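Local coordinates for protein glycerol kinase, putative (Plasmodium falciparum, PDB 2W40) that probably phosphorylates glycerol with ATP to give sn-glycerol 3-phosphate, as a member of the FGGY kinase family, at residues S139-I147 and C205-M213; P350-R359 and L384-I395. All coordinates share one frame; numbering follows the deposited sequence.

Interaction 1. Residues S139-I147 and C205-M213; sequences SAFKILWLI and CKIFNITNM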
loop_
_atom_site.group_PDB
_atom_site.type_symbol
_atom_site.label_atom_id
_atom_site.label_comp_id
_atom_site.label_asym_id
_atom_site.label_seq_id
_atom_site.Cartn_x
_atom_site.Cartn_y
_atom_site.Cartn_z
ATOM N N SER C 139 19.635 -22.758 3.985
ATOM C CA SER C 139 19.260 -23.739 2.946
ATOM C C SER C 139 18.463 -24.928 3.521
ATOM O O SER C 139 17.627 -25.507 2.789
ATOM C CB SER C 139 20.500 -24.312 2.261
ATOM O OG SER C 139 21.291 -23.289 1.726
ATOM N N ALA C 140 18.784 -25.296 4.769
ATOM C CA ALA C 140 18.404 -26.653 5.286
ATOM C C ALA C 140 16.883 -26.907 5.194
ATOM O O ALA C 140 16.472 -27.987 4.758
ATOM C CB ALA C 140 18.824 -26.844 6.722
ATOM N N PHE C 141 16.072 -25.953 5.620
ATOM C CA PHE C 141 14.594 -26.252 5.571
ATOM C C PHE C 141 14.037 -26.305 4.183
ATOM O O PHE C 141 13.071 -27.020 3.933
ATOM C CB PHE C 141 13.762 -25.267 6.406
ATOM C CG PHE C 141 13.796 -25.560 7.890
ATOM C CD1 PHE C 141 12.857 -26.417 8.430
ATOM C CD2 PHE C 141 14.737 -25.002 8.721
ATOM C CE1 PHE C 141 12.834 -26.754 9.778
ATOM C CE2 PHE C 141 14.719 -25.326 10.078
ATOM C CZ PHE C 141 13.752 -26.215 10.601
ATOM N N LYS C 142 14.683 -25.604 3.254
ATOM C CA LYS C 142 14.351 -25.759 1.803
ATOM C C LYS C 142 14.708 -27.142 1.272
ATOM O O LYS C 142 13.938 -27.738 0.500
ATOM C CB LYS C 142 15.036 -24.628 1.072
ATOM C CG LYS C 142 14.315 -23.402 1.545
ATOM C CD LYS C 142 15.206 -22.482 2.209
ATOM C CE LYS C 142 15.615 -21.343 1.394
ATOM N NZ LYS C 142 14.977 -20.142 1.905
ATOM N N ILE C 143 15.827 -27.668 1.710
ATOM C CA ILE C 143 16.229 -28.961 1.269
ATOM C C ILE C 143 15.178 -29.954 1.833
ATOM O O ILE C 143 14.750 -30.881 1.150
ATOM C CB ILE C 143 17.610 -29.280 1.833
ATOM C CG1 ILE C 143 18.731 -28.376 1.157
ATOM C CG2 ILE C 143 17.952 -30.778 1.656
ATOM C CD1 ILE C 143 20.125 -28.286 1.975
ATOM N N LEU C 144 14.885 -29.818 3.147
ATOM C CA LEU C 144 13.882 -30.652 3.784
ATOM C C LEU C 144 12.539 -30.610 3.053
ATOM O O LEU C 144 11.907 -31.655 2.766
ATOM C CB LEU C 144 13.719 -30.299 5.225
ATOM C CG LEU C 144 12.667 -31.141 6.038
ATOM C CD1 LEU C 144 12.970 -32.629 6.032
ATOM C CD2 LEU C 144 12.586 -30.560 7.483
ATOM N N TRP C 145 12.076 -29.452 2.715
ATOM C CA TRP C 145 10.858 -29.326 1.987
ATOM C C TRP C 145 10.903 -30.102 0.679
ATOM O O TRP C 145 9.942 -30.816 0.316
ATOM C CB TRP C 145 10.569 -27.859 1.680
ATOM C CG TRP C 145 9.220 -27.628 1.068
ATOM C CD1 TRP C 145 8.052 -27.345 1.735
ATOM C CD2 TRP C 145 8.881 -27.658 -0.313
ATOM N NE1 TRP C 145 7.044 -27.173 0.823
ATOM C CE2 TRP C 145 7.505 -27.405 -0.413
ATOM C CE3 TRP C 145 9.603 -27.915 -1.480
ATOM C CZ2 TRP C 145 6.854 -27.325 -1.633
ATOM C CZ3 TRP C 145 8.947 -27.848 -2.692
ATOM C CH2 TRP C 145 7.573 -27.607 -2.736
ATOM N N LEU C 146 11.991 -29.973 -0.070
ATOM C CA LEU C 146 12.182 -30.693 -1.361
ATOM C C LEU C 146 12.089 -32.219 -1.168
ATOM O O LEU C 146 11.415 -32.909 -1.916
ATOM C CB LEU C 146 13.485 -30.272 -2.055
ATOM C CG LEU C 146 13.385 -28.874 -2.651
ATOM C CD1 LEU C 146 14.845 -28.395 -2.958
ATOM C CD2 LEU C 146 12.462 -28.895 -3.862
ATOM N N ILE C 147 12.745 -32.741 -0.159
ATOM C CA ILE C 147 12.765 -34.157 0.187
ATOM C C ILE C 147 11.356 -34.622 0.570
ATOM O O ILE C 147 10.901 -35.638 0.075
ATOM C CB ILE C 147 13.714 -34.392 1.389
ATOM C CG1 ILE C 147 15.195 -34.274 0.982
ATOM C CG2 ILE C 147 13.602 -35.779 2.044
ATOM C CD1 ILE C 147 16.130 -34.241 2.217
ATOM N N CYS C 205 22.506 -33.037 9.495
ATOM C CA CYS C 205 22.039 -33.763 8.300
ATOM C C CYS C 205 20.882 -34.690 8.620
ATOM O O CYS C 205 19.935 -34.783 7.883
ATOM C CB CYS C 205 23.202 -34.477 7.627
ATOM S SG CYS C 205 24.332 -33.274 6.746
ATOM N N LYS C 206 20.974 -35.348 9.770
ATOM C CA LYS C 206 19.896 -36.263 10.231
ATOM C C LYS C 206 18.615 -35.530 10.479
ATOM O O LYS C 206 17.532 -35.953 10.013
ATOM C CB LYS C 206 20.341 -37.084 11.477
ATOM C CG LYS C 206 19.289 -38.016 12.000
ATOM C CD LYS C 206 19.713 -38.731 13.327
ATOM C CE LYS C 206 18.688 -39.837 13.803
ATOM N NZ LYS C 206 18.323 -40.758 12.654
ATOM N N ILE C 207 18.705 -34.353 11.094
ATOM C CA ILE C 207 17.525 -33.567 11.339
ATOM C C ILE C 207 16.840 -33.264 10.025
ATOM O O ILE C 207 15.616 -33.407 9.926
ATOM C CB ILE C 207 17.899 -32.204 12.081
ATOM C CG1 ILE C 207 18.387 -32.453 13.520
ATOM C CG2 ILE C 207 16.724 -31.216 12.050
ATOM C CD1 ILE C 207 18.996 -31.132 14.221
ATOM N N PHE C 208 17.643 -32.914 9.002
ATOM C CA PHE C 208 17.077 -32.461 7.772
ATOM C C PHE C 208 16.829 -33.552 6.734
ATOM O O PHE C 208 16.576 -33.267 5.562
ATOM C CB PHE C 208 17.879 -31.285 7.264
ATOM C CG PHE C 208 17.666 -30.043 8.111
ATOM C CD1 PHE C 208 16.440 -29.391 8.118
ATOM C CD2 PHE C 208 18.691 -29.559 8.958
ATOM C CE1 PHE C 208 16.210 -28.286 8.962
ATOM C CE2 PHE C 208 18.475 -28.454 9.774
ATOM C CZ PHE C 208 17.260 -27.818 9.781
ATOM N N ASN C 209 16.955 -34.796 7.162
ATOM C CA ASN C 209 16.690 -36.031 6.336
ATOM C C ASN C 209 17.644 -36.232 5.186
ATOM O O ASN C 209 17.334 -36.899 4.119
ATOM C CB ASN C 209 15.269 -35.950 5.725
ATOM C CG ASN C 209 14.129 -35.993 6.710
ATOM O OD1 ASN C 209 14.195 -35.643 7.913
ATOM N ND2 ASN C 209 13.007 -36.382 6.170
ATOM N N ILE C 210 18.854 -35.710 5.369
ATOM C CA ILE C 210 19.923 -35.908 4.410
ATOM C C ILE C 210 20.617 -37.179 4.830
ATOM O O ILE C 210 21.524 -37.121 5.657
ATOM C CB ILE C 210 20.902 -34.728 4.338
ATOM C CG1 ILE C 210 20.131 -33.463 3.909
ATOM C CG2 ILE C 210 22.083 -35.083 3.453
ATOM C CD1 ILE C 210 20.839 -32.204 4.150
ATOM N N THR C 211 20.159 -38.318 4.275
ATOM C CA THR C 211 20.577 -39.634 4.756
ATOM C C THR C 211 21.897 -40.100 4.214
ATOM O O THR C 211 22.475 -41.087 4.703
ATOM C CB THR C 211 19.531 -40.712 4.338
ATOM O OG1 THR C 211 19.419 -40.645 2.916
ATOM C CG2 THR C 211 18.166 -40.464 4.942
ATOM N N ASN C 212 22.412 -39.400 3.192
ATOM C CA ASN C 212 23.655 -39.800 2.524
ATOM C C ASN C 212 24.449 -38.515 2.328
ATOM O O ASN C 212 24.118 -37.679 1.514
ATOM C CB ASN C 212 23.313 -40.480 1.208
ATOM C CG ASN C 212 24.481 -41.021 0.523
ATOM O OD1 ASN C 212 25.602 -40.592 0.788
ATOM N ND2 ASN C 212 24.232 -41.917 -0.460
ATOM N N MET C 213 25.454 -38.368 3.171
ATOM C CA MET C 213 26.207 -37.124 3.187
ATOM C C MET C 213 27.114 -36.952 1.970
ATOM O O MET C 213 27.736 -35.918 1.757
ATOM C CB MET C 213 26.948 -36.976 4.537
ATOM C CG MET C 213 26.016 -36.601 5.649
ATOM S SD MET C 213 26.803 -36.665 7.221
ATOM C CE MET C 213 27.662 -35.038 7.283
#
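A Schellman motif ends the helix of residues 202-207, and F208, directly beyond its last turn, lays its ring against the helix of residues 140-149. The motif is defined by two backbone bonds, I210 N to C205 O and N209 N to K206 O, with N209 at positive phi. F208 CG stands anti to its own carbonyl carbon (chi1 -71°), and the ring reaches across to A140. There A140 CB sits 3.3 Å from the ring centroid and 7° off the normal, a CH-pi contact almost exactly over the centre; I207 CG2 covers the opposite face. The CE1 corner of F208 then points at the face of F141, over its centre, with F208 CE1 3.5 Å from F141 CE2. Centroids 4.8 Å apart and planes at 81° identify a T-shaped pair in which F208 supplies the edge. Farther along the helix, L144 CD1 lies 3.7 Å from F208 O, and I147 CD1 touches the same oxygen and N209 O, both at 3.5 Å. I143 CG2 meets I210 CD1 at 4.1 Å, the two side chains at about a right angle. The contact is thus mainly apolar packing, with methyl groups laid against the carbonyl oxygens of the helix end. F117 of helix 111-118 meets F141 edge-to-face and also touches L144 and I207, V88 of strand 88-92 lies against I143, and K154 and I157 of helix 151-158 pack on I147.

Interaction 2. Residues P350-R359 and L384-I395; sequences PAFSGLYAPR and LLEGIAFQLNEI. With EDO (1,2-ethanediol), chain B.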
loop_
_atom_site.group_PDB
_atom_site.type_symbol
_atom_site.label_atom_id
_atom_site.label_comp_id
_atom_site.label_asym_id
_atom_site.label_seq_id
_atom_site.Cartn_x
_atom_site.Cartn_y
_atom_site.Cartn_z
ATOM N N PRO C 350 8.591 -3.142 5.622
ATOM C CA PRO C 350 8.887 -3.877 4.373
ATOM C C PRO C 350 9.243 -5.350 4.775
ATOM O O PRO C 350 10.432 -5.663 5.210
ATOM C CB PRO C 350 10.134 -3.137 3.791
ATOM C CG PRO C 350 10.386 -1.953 4.708
ATOM C CD PRO C 350 9.769 -2.396 6.049
ATOM N N ALA C 351 8.215 -6.157 4.826
ATOM C CA ALA C 351 8.278 -7.541 5.459
ATOM C C ALA C 351 7.654 -8.530 4.468
ATOM O O ALA C 351 6.967 -9.438 4.853
ATOM C CB ALA C 351 7.649 -7.637 6.842
ATOM N N PHE C 352 7.957 -8.342 3.189
ATOM C CA PHE C 352 7.319 -9.176 2.161
ATOM C C PHE C 352 7.636 -10.657 2.381
ATOM O O PHE C 352 6.797 -11.539 2.090
ATOM C CB PHE C 352 7.712 -8.801 0.776
ATOM C CG PHE C 352 7.256 -7.472 0.323
ATOM C CD1 PHE C 352 5.979 -7.278 -0.122
ATOM C CD2 PHE C 352 8.132 -6.342 0.374
ATOM C CE1 PHE C 352 5.550 -6.065 -0.538
ATOM C CE2 PHE C 352 7.706 -5.168 -0.016
ATOM C CZ PHE C 352 6.403 -5.012 -0.450
ATOM N N SER C 353 8.860 -10.941 2.844
ATOM C CA SER C 353 9.255 -12.337 3.220
ATOM C C SER C 353 9.486 -12.483 4.711
ATOM O O SER C 353 10.343 -13.215 5.153
ATOM C CB SER C 353 10.349 -12.812 2.320
ATOM O OG SER C 353 11.456 -12.120 2.565
ATOM N N GLY C 354 8.687 -11.795 5.531
ATOM C CA GLY C 354 8.900 -11.815 6.973
ATOM C C GLY C 354 9.935 -10.764 7.363
ATOM O O GLY C 354 10.467 -10.001 6.542
ATOM N N LEU C 355 10.162 -10.675 8.643
ATOM C CA LEU C 355 11.282 -9.929 9.213
ATOM C C LEU C 355 12.444 -10.869 9.537
ATOM O O LEU C 355 12.254 -11.916 10.168
ATOM C CB LEU C 355 10.903 -9.184 10.498
ATOM C CG LEU C 355 9.956 -8.027 10.251
ATOM C CD1 LEU C 355 9.409 -7.493 11.548
ATOM C CD2 LEU C 355 10.541 -6.911 9.281
ATOM N N TYR C 356 13.648 -10.488 9.062
ATOM C CA TYR C 356 14.893 -11.230 9.359
ATOM C C TYR C 356 15.499 -10.628 10.598
ATOM O O TYR C 356 14.784 -10.544 11.653
ATOM C CB TYR C 356 15.792 -11.216 8.123
ATOM C CG TYR C 356 15.189 -11.950 6.885
ATOM C CD1 TYR C 356 15.741 -13.012 6.369
ATOM C CD2 TYR C 356 14.044 -11.370 6.214
ATOM C CE1 TYR C 356 15.093 -13.655 5.207
ATOM C CE2 TYR C 356 13.389 -11.944 5.128
ATOM C CZ TYR C 356 13.971 -13.156 4.664
ATOM O OH TYR C 356 13.578 -13.888 3.592
ATOM N N ALA C 357 16.790 -10.207 10.532
ATOM C CA ALA C 357 17.400 -9.772 11.776
ATOM C C ALA C 357 16.828 -8.395 12.214
ATOM O O ALA C 357 16.630 -7.522 11.371
ATOM C CB ALA C 357 18.957 -9.763 11.687
ATOM N N PRO C 358 16.719 -8.165 13.535
ATOM C CA PRO C 358 17.007 -9.100 14.679
ATOM C C PRO C 358 15.782 -9.812 15.247
ATOM O O PRO C 358 15.928 -10.643 16.170
ATOM C CB PRO C 358 17.556 -8.174 15.755
ATOM C CG PRO C 358 16.875 -6.885 15.580
ATOM C CD PRO C 358 16.543 -6.788 14.075
ATOM N N ARG C 359 14.590 -9.489 14.724
ATOM C CA ARG C 359 13.324 -10.032 15.313
ATOM C C ARG C 359 12.956 -11.443 14.866
ATOM O O ARG C 359 12.268 -12.168 15.595
ATOM C CB ARG C 359 12.162 -9.074 15.071
ATOM C CG ARG C 359 12.433 -7.624 15.542
ATOM C CD ARG C 359 11.173 -6.820 15.475
ATOM N NE ARG C 359 11.353 -5.387 15.793
ATOM C CZ ARG C 359 10.563 -4.642 16.520
ATOM N NH1 ARG C 359 9.547 -5.209 17.175
ATOM N NH2 ARG C 359 10.780 -3.349 16.610
ATOM N N LEU C 384 9.083 3.089 2.238
ATOM C CA LEU C 384 9.751 1.744 2.074
ATOM C C LEU C 384 11.295 1.946 2.355
ATOM O O LEU C 384 11.904 1.200 3.131
ATOM C CB LEU C 384 9.515 1.080 0.744
ATOM C CG LEU C 384 10.190 -0.268 0.593
ATOM C CD1 LEU C 384 9.333 -1.342 -0.083
ATOM C CD2 LEU C 384 11.578 -0.138 -0.074
ATOM N N LEU C 385 11.829 3.039 1.795
ATOM C CA LEU C 385 13.265 3.348 1.915
ATOM C C LEU C 385 13.606 3.664 3.350
ATOM O O LEU C 385 14.565 3.136 3.934
ATOM C CB LEU C 385 13.578 4.502 0.984
ATOM C CG LEU C 385 13.531 4.114 -0.502
ATOM C CD1 LEU C 385 13.807 5.409 -1.323
ATOM C CD2 LEU C 385 14.482 2.986 -0.876
ATOM N N GLU C 386 12.733 4.429 4.005
ATOM C CA GLU C 386 12.897 4.683 5.419
ATOM C C GLU C 386 12.897 3.410 6.217
ATOM O O GLU C 386 13.670 3.284 7.174
ATOM C CB GLU C 386 11.891 5.683 5.938
ATOM C CG GLU C 386 11.972 7.128 5.374
ATOM C CD GLU C 386 11.153 8.139 6.200
ATOM O OE1 GLU C 386 10.371 7.734 7.140
ATOM O OE2 GLU C 386 11.268 9.380 5.895
ATOM N N GLY C 387 11.977 2.520 5.902
ATOM C CA GLY C 387 11.943 1.196 6.576
ATOM C C GLY C 387 13.239 0.377 6.508
ATOM O O GLY C 387 13.536 -0.393 7.396
ATOM N N ILE C 388 14.046 0.574 5.464
ATOM C CA ILE C 388 15.395 -0.022 5.411
ATOM C C ILE C 388 16.228 0.494 6.566
ATOM O O ILE C 388 16.859 -0.280 7.306
ATOM C CB ILE C 388 16.051 0.158 4.018
ATOM C CG1 ILE C 388 15.147 -0.389 2.862
ATOM C CG2 ILE C 388 17.517 -0.422 4.011
ATOM C CD1 ILE C 388 15.669 -0.076 1.460
ATOM N N ALA C 389 16.292 1.838 6.672
ATOM C CA ALA C 389 17.029 2.488 7.751
ATOM C C ALA C 389 16.611 2.095 9.124
ATOM O O ALA C 389 17.454 1.738 9.956
ATOM C CB ALA C 389 17.037 4.023 7.553
ATOM N N PHE C 390 15.277 2.079 9.347
ATOM C CA PHE C 390 14.799 1.621 10.654
ATOM C C PHE C 390 15.199 0.193 11.013
ATOM O O PHE C 390 15.516 -0.091 12.169
ATOM C CB PHE C 390 13.282 1.782 10.713
ATOM C CG PHE C 390 12.816 3.214 10.842
ATOM C CD1 PHE C 390 13.200 4.038 11.931
ATOM C CD2 PHE C 390 11.999 3.765 9.858
ATOM C CE1 PHE C 390 12.720 5.367 12.008
ATOM C CE2 PHE C 390 11.542 5.058 9.959
ATOM C CZ PHE C 390 11.951 5.861 11.011
ATOM N N GLN C 391 15.154 -0.687 10.018
ATOM C CA GLN C 391 15.598 -2.056 10.261
ATOM C C GLN C 391 17.127 -2.128 10.565
ATOM O O GLN C 391 17.581 -2.883 11.461
ATOM C CB GLN C 391 15.243 -2.916 9.024
ATOM C CG GLN C 391 13.748 -3.311 8.928
ATOM C CD GLN C 391 13.526 -4.112 7.698
ATOM O OE1 GLN C 391 13.570 -5.317 7.741
ATOM N NE2 GLN C 391 13.348 -3.426 6.545
ATOM N N LEU C 392 17.895 -1.338 9.809
ATOM C CA LEU C 392 19.323 -1.307 10.011
ATOM C C LEU C 392 19.654 -0.821 11.413
ATOM O O LEU C 392 20.559 -1.315 12.066
ATOM C CB LEU C 392 19.947 -0.471 8.898
ATOM C CG LEU C 392 21.472 -0.578 8.917
ATOM C CD1 LEU C 392 22.028 -2.023 8.735
ATOM C CD2 LEU C 392 22.075 0.430 7.932
ATOM N N ASN C 393 18.899 0.167 11.906
ATOM C CA ASN C 393 19.107 0.685 13.252
ATOM C C ASN C 393 18.923 -0.382 14.323
ATOM O O ASN C 393 19.696 -0.488 15.274
ATOM C CB ASN C 393 18.139 1.814 13.493
ATOM C CG ASN C 393 18.318 2.419 14.863
ATOM O OD1 ASN C 393 19.448 2.721 15.283
ATOM N ND2 ASN C 393 17.175 2.694 15.556
ATOM N N GLU C 394 17.894 -1.206 14.113
ATOM C CA GLU C 394 17.706 -2.346 15.021
ATOM C C GLU C 394 18.904 -3.344 15.059
ATOM O O GLU C 394 19.336 -3.824 16.121
ATOM C CB GLU C 394 16.389 -3.102 14.734
ATOM C CG GLU C 394 15.202 -2.215 14.903
ATOM C CD GLU C 394 13.855 -2.955 14.919
ATOM O OE1 GLU C 394 13.808 -4.216 14.880
ATOM O OE2 GLU C 394 12.793 -2.228 14.995
ATOM N N ILE C 395 19.423 -3.642 13.901
ATOM C CA ILE C 395 20.630 -4.408 13.711
ATOM C C ILE C 395 21.809 -3.773 14.423
ATOM O O ILE C 395 22.552 -4.479 15.128
ATOM C CB ILE C 395 20.913 -4.696 12.214
ATOM C CG1 ILE C 395 19.901 -5.746 11.692
ATOM C CG2 ILE C 395 22.340 -5.205 11.961
ATOM C CD1 ILE C 395 19.850 -5.895 10.146
HETATM C C1 EDO B . 9.046 8.172 10.158
HETATM O O1 EDO B . 10.232 8.728 9.541
HETATM C C2 EDO B . 7.796 8.764 9.473
HETATM O O2 EDO B . 7.714 10.209 9.683
HETATM O O HOH W 1 13.067 -6.783 5.439
HETATM O O HOH W 2 14.675 -7.582 9.247
HETATM O O HOH W 3 15.782 -5.093 11.305
#
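With chi1 near -60° in both E394 and R359, each CG lies anti to its carbonyl carbon; E394 continues extended and R359 runs straight from CG to NE, so that carboxylate and guanidinium meet side-on. R359 NE gives a bond of 2.9 Å to E394 OE1 and R359 NH2 one of 2.8 Å to E394 OE2. Both oxygens are met on their syn sides and N-H...O angles exceed 170°, yet the planes are turned 35° apart, so this two-pronged salt bridge is twisted. P358, preceded by a cis peptide bond, crosses the base of E394, its CD 3.7 Å from E394 CB, while I395 CG1 lies 3.7 Å from A357 O.

Q391, also extended beyond CG, fills the middle. Its NE2 donates to G387 O at 3.2 Å from above the carbonyl plane; Q391 N reaches that oxygen from the opposite face, so two donors hold it. Q391 OE1 accepts a hydrogen bond from water 1, which also donates to P350 O, giving the loop a solvent-mediated link to the helix. Past the amide, P350 CG packs 4.0 Å from G387 CA, where the missing side chain makes room for the proline ring, and L384 CD1 meets the edge of F352.

The loop connecting strands 347-349 and 366-371 is thereby laid along helix 377-403, in the C-terminal FGGY region, with the side chain of L384 about 7 Å from G315, which binds ADP in another structure of this protein, no ADP being bound to this chain. W492 of helix 482-500 touches P350 and Q391, stacks on F390 and donates a hydrogen bond from NE1 to E394 OE2; F352 also meets F373 of the second subunit.

In the fold
Both contacts are mostly buried, but they share no element: interaction 1 joins a helix to the end of another helix and the turn after it, in the N-terminal FGGY domain, and interaction 2 a loop to a helix in the C-terminal one, their centres about 29 Å apart and their nearest atoms about 7 Å. Chemistry separates them more sharply. Interaction 1 is sealed by aromatic and aliphatic surfaces, and no side-chain hydrogen bond joins its two segments. Interaction 2 buries more area, 498 against 402 Å², and combines proline packing with a salt bridge at its partly exposed end and waters within. It alone approaches the second subunit and the nucleotide site.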